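Local coordinates for D-3-phosphoglycerate dehydrogenase-related protein (PDB 4S1V) that probably catalyses the NAD-dependent oxidation or reduction of a D-2-hydroxy acid such as 3-phosphoglycerate, as a member of the D-isomer-specific 2-hydroxyacid dehydrogenase family, at residues Asp33-Asp37 with Glu38-Ile42; Ile74-Thr77 with Gly78-Asn82. One frame throughout, in Å; residues are numbered along the deposited sequence.

How the contacts relate
Both contacts belong to the same five-stranded parallel sheet domain, and both are local, each made by one continuous run of chain. Contact 1 (33-37 with 38-42) is the capped start of helix 38-45, which follows strand 27-30 at one outer side of the sheet. Contact 2 (74-77 with 78-82) comes where strand 73-76 runs out into a loop. Their centres lie 19 Å apart and their nearest atoms about 11 Å. Contact 1 is at the surface; contact 2 is buried, and its loop reaches Leu212 of the seven-stranded domain. In relatives the loop at this strand end borders the substrate cleft between the two domains, so contact 2 probably lies nearer the active site than contact 1.

Contact 1: Asp33-Asp37 with Glu38-Ile42; sequences DSVSD and ETVLI
Asp37 caps the N-terminus of helix 38-45, while Val35, two residues earlier, packs on the first turn of that helix in a parallel alpha/beta domain. With CG anti to the backbone N, a chi1 of -172° sets the Asp37 carboxylate beside the carbonyl carbon, near the first helical N-H groups. Its OD1 accepts a weak bond from Thr39 N at 3.1 Å, bent to 130° at the hydrogen. The other oxygen, OD2, lies 3.5 Å from Val40 CG2, the carboxylate and the valine crossing at about a right angle. The backbone of the same aspartate opens the helical bonding: Leu41 N donates to Asp37 O at 3.0 Å, within the carbonyl plane.

Val35 supplies the apolar half of the contact through a single methyl. Its CG1 sits 3.9 Å from Val40 CB, and this pair of valines also meets nearly perpendicularly. The same CG1 reaches CG of Leu41, whose side chain runs past Val35 in the opposite direction and goes on to touch Leu64 of helix 62-66. The CB of Glu38 points away from the loop, although CG lies 3.6 Å from Ser36 O; its carboxylate is bound by Thr61 and Asn63, tying the helix start to the beginning of helix 62-66. Beside the methyl contact, Leu41 CD1 lies 3.6 Å from the backbone oxygen Val35 O.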
loop_
_atom_site.group_PDB
_atom_site.type_symbol
_atom_site.label_atom_id
_atom_site.label_comp_id
_atom_site.label_asym_id
_atom_site.label_seq_id
_atom_site.Cartn_x
_atom_site.Cartn_y
_atom_site.Cartn_z
ATOM N N ASP C 33 10.673 1.273 31.292
ATOM C CA ASP C 33 11.473 0.947 30.128
ATOM C C ASP C 33 11.850 -0.526 30.149
ATOM O O ASP C 33 11.729 -1.196 31.172
ATOM C CB ASP C 33 12.708 1.862 30.019
ATOM C CG ASP C 33 13.568 1.874 31.283
ATOM O OD1 ASP C 33 13.267 1.140 32.252
ATOM O OD2 ASP C 33 14.557 2.640 31.305
ATOM N N SER C 34 12.280 -1.034 29.005
ATOM C CA SER C 34 12.749 -2.396 28.928
ATOM C C SER C 34 14.271 -2.384 28.986
ATOM O O SER C 34 14.936 -1.920 28.062
ATOM C CB SER C 34 12.243 -3.061 27.649
ATOM O OG SER C 34 12.973 -4.240 27.377
ATOM N N VAL C 35 14.810 -2.878 30.093
ATOM C CA VAL C 35 16.247 -2.951 30.283
ATOM C C VAL C 35 16.666 -4.412 30.431
ATOM O O VAL C 35 16.242 -5.106 31.359
ATOM C CB VAL C 35 16.702 -2.107 31.499
ATOM C CG1 VAL C 35 18.175 -2.342 31.808
ATOM C CG2 VAL C 35 16.442 -0.628 31.243
ATOM N N SER C 36 17.486 -4.875 29.494
ATOM C CA SER C 36 18.061 -6.214 29.555
ATOM C C SER C 36 19.534 -6.145 29.966
ATOM O O SER C 36 20.120 -7.145 30.392
ATOM C CB SER C 36 17.913 -6.909 28.202
ATOM O OG SER C 36 18.380 -6.077 27.154
ATOM N N ASP C 37 20.118 -4.953 29.823
ATOM C CA ASP C 37 21.487 -4.664 30.254
ATOM C C ASP C 37 21.612 -4.826 31.775
ATOM O O ASP C 37 21.215 -3.941 32.545
ATOM C CB ASP C 37 21.877 -3.245 29.810
ATOM C CG ASP C 37 23.353 -2.917 30.054
ATOM O OD1 ASP C 37 24.048 -3.650 30.789
ATOM O OD2 ASP C 37 23.821 -1.899 29.500
ATOM N N GLU C 38 22.169 -5.961 32.194
ATOM C CA GLU C 38 22.252 -6.317 33.612
ATOM C C GLU C 38 23.103 -5.339 34.416
ATOM O O GLU C 38 22.880 -5.165 35.613
ATOM C CB GLU C 38 22.751 -7.755 33.794
ATOM C CG GLU C 38 21.898 -8.792 33.074
ATOM C CD GLU C 38 22.062 -10.206 33.607
ATOM O OE1 GLU C 38 23.198 -10.728 33.661
ATOM O OE2 GLU C 38 21.032 -10.816 33.951
ATOM N N THR C 39 24.066 -4.699 33.750
ATOM C CA THR C 39 24.868 -3.639 34.360
ATOM C C THR C 39 23.961 -2.487 34.821
ATOM O O THR C 39 24.052 -2.039 35.966
ATOM C CB THR C 39 25.971 -3.135 33.390
ATOM O OG1 THR C 39 26.847 -4.217 33.047
ATOM C CG2 THR C 39 26.781 -2.021 34.017
ATOM N N VAL C 40 23.076 -2.036 33.932
ATOM C CA VAL C 40 22.106 -0.977 34.241
ATOM C C VAL C 40 21.114 -1.428 35.314
ATOM O O VAL C 40 20.761 -0.643 36.203
ATOM C CB VAL C 40 21.349 -0.501 32.977
ATOM C CG1 VAL C 40 20.284 0.526 33.329
ATOM C CG2 VAL C 40 22.324 0.090 31.966
ATOM N N LEU C 41 20.685 -2.688 35.229
ATOM C CA LEU C 41 19.727 -3.258 36.179
ATOM C C LEU C 41 20.291 -3.342 37.587
ATOM O O LEU C 41 19.631 -2.934 38.540
ATOM C CB LEU C 41 19.257 -4.647 35.735
ATOM C CG LEU C 41 18.026 -4.749 34.833
ATOM C CD1 LEU C 41 17.839 -6.197 34.405
ATOM C CD2 LEU C 41 16.772 -4.225 35.526
ATOM N N ILE C 42 21.505 -3.877 37.708
ATOM C CA ILE C 42 22.206 -3.945 38.991
ATOM C C ILE C 42 22.361 -2.551 39.592
ATOM O O ILE C 42 22.032 -2.336 40.763
ATOM C CB ILE C 42 23.569 -4.666 38.864
ATOM C CG1 ILE C 42 23.351 -6.178 38.734
ATOM C CG2 ILE C 42 24.474 -4.363 40.056
ATOM C CD1 ILE C 42 24.461 -6.904 38.001
#

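Contact 2: Ile74-Thr77 with Gly78-Asn82; sequences ISQT and GKVSN
At the C-terminal end of strand 73-76, in the parallel sheet, the chain turns through Gly78 into a loop, and the Gln76 side chain lies against the loop's first peptides. Its CG approaches Gly78 O at 3.5 Å and Lys79 O at 3.7 Å. A bend at chi2 (63°) turns the terminal amide forward, to the carbonyl of the next residue, where NE2 donates to Thr77 O at 3.0 Å. This bond is nearly straight at the hydrogen (167°), and the acceptor lies in the amide plane, although the donor is tilted 23° from the carbonyl plane. Val80 only grazes the glutamine, its CG1 4.4 Å from Gln76 CG.

The CB of Thr77 points away from residues 78-82, and OG1 bonds to Leu53 O and Arg55 N. Gly78 carries the turn with a positive phi. The Gln76 amide has further partners in Arg55 O, at NE2, and His83 NE2, at OE1. In this family the loop after this strand contributes backbone groups to substrate binding; bonded at both ends, the amide is probably fixed in its rotation, consistent with holding that loop in shape.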
loop_
_atom_site.group_PDB
_atom_site.type_symbol
_atom_site.label_atom_id
_atom_site.label_comp_id
_atom_site.label_asym_id
_atom_site.label_seq_id
_atom_site.Cartn_x
_atom_site.Cartn_y
_atom_site.Cartn_z
ATOM N N ILE C 74 11.536 -11.499 46.080
ATOM C CA ILE C 74 10.953 -11.363 44.759
ATOM C C ILE C 74 9.493 -11.816 44.827
ATOM O O ILE C 74 9.209 -12.948 45.204
ATOM C CB ILE C 74 11.728 -12.178 43.720
ATOM C CG1 ILE C 74 13.118 -11.559 43.509
ATOM C CG2 ILE C 74 10.940 -12.254 42.416
ATOM C CD1 ILE C 74 14.051 -12.412 42.679
ATOM N N SER C 75 8.570 -10.922 44.479
ATOM C CA SER C 75 7.155 -11.283 44.432
ATOM C C SER C 75 6.705 -11.394 42.985
ATOM O O SER C 75 6.681 -10.404 42.256
ATOM C CB SER C 75 6.292 -10.275 45.198
ATOM O OG SER C 75 4.925 -10.686 45.219
ATOM N N GLN C 76 6.362 -12.613 42.583
ATOM C CA GLN C 76 6.026 -12.926 41.207
ATOM C C GLN C 76 4.538 -12.715 40.963
ATOM O O GLN C 76 3.702 -13.169 41.751
ATOM C CB GLN C 76 6.421 -14.381 40.907
ATOM C CG GLN C 76 6.199 -14.843 39.475
ATOM C CD GLN C 76 7.040 -14.063 38.477
ATOM O OE1 GLN C 76 8.264 -14.098 38.531
ATOM N NE2 GLN C 76 6.381 -13.354 37.564
ATOM N N THR C 77 4.208 -11.997 39.891
ATOM C CA THR C 77 2.837 -11.974 39.387
ATOM C C THR C 77 2.620 -13.310 38.684
ATOM O O THR C 77 3.436 -13.710 37.837
ATOM C CB THR C 77 2.593 -10.835 38.382
ATOM O OG1 THR C 77 3.631 -10.831 37.390
ATOM C CG2 THR C 77 2.524 -9.468 39.101
ATOM N N GLY C 78 1.547 -14.005 39.048
ATOM C CA GLY C 78 1.299 -15.343 38.530
ATOM C C GLY C 78 2.319 -16.306 39.105
ATOM O O GLY C 78 2.946 -16.016 40.124
ATOM N N LYS C 79 2.499 -17.444 38.443
ATOM C CA LYS C 79 3.413 -18.472 38.926
ATOM C C LYS C 79 4.812 -18.278 38.349
ATOM O O LYS C 79 4.979 -17.617 37.325
ATOM C CB LYS C 79 2.882 -19.866 38.571
ATOM C CG LYS C 79 1.551 -20.243 39.212
ATOM C CD LYS C 79 0.891 -21.379 38.437
ATOM C CE LYS C 79 -0.426 -21.820 39.064
ATOM N NZ LYS C 79 -0.220 -22.508 40.373
ATOM N N VAL C 80 5.811 -18.852 39.020
ATOM C CA VAL C 80 7.187 -18.875 38.511
ATOM C C VAL C 80 7.282 -19.707 37.219
ATOM O O VAL C 80 6.476 -20.615 36.992
ATOM C CB VAL C 80 8.199 -19.403 39.567
ATOM C CG1 VAL C 80 8.231 -18.492 40.790
ATOM C CG2 VAL C 80 7.888 -20.838 39.974
ATOM N N SER C 81 8.241 -19.374 36.361
ATOM C CA SER C 81 8.507 -20.191 35.176
ATOM C C SER C 81 9.928 -19.959 34.690
ATOM O O SER C 81 10.789 -19.534 35.464
ATOM C CB SER C 81 7.522 -19.898 34.019
ATOM O OG SER C 81 7.346 -18.514 33.800
ATOM N N ASN C 82 10.159 -20.238 33.411
ATOM C CA ASN C 82 11.492 -20.237 32.819
ATOM C C ASN C 82 12.432 -19.060 33.107
ATOM O O ASN C 82 13.639 -19.189 32.976
ATOM C CB ASN C 82 11.360 -20.465 31.303
ATOM C CG ASN C 82 10.665 -21.776 30.971
ATOM O OD1 ASN C 82 11.132 -22.855 31.345
ATOM N ND2 ASN C 82 9.543 -21.691 30.271
#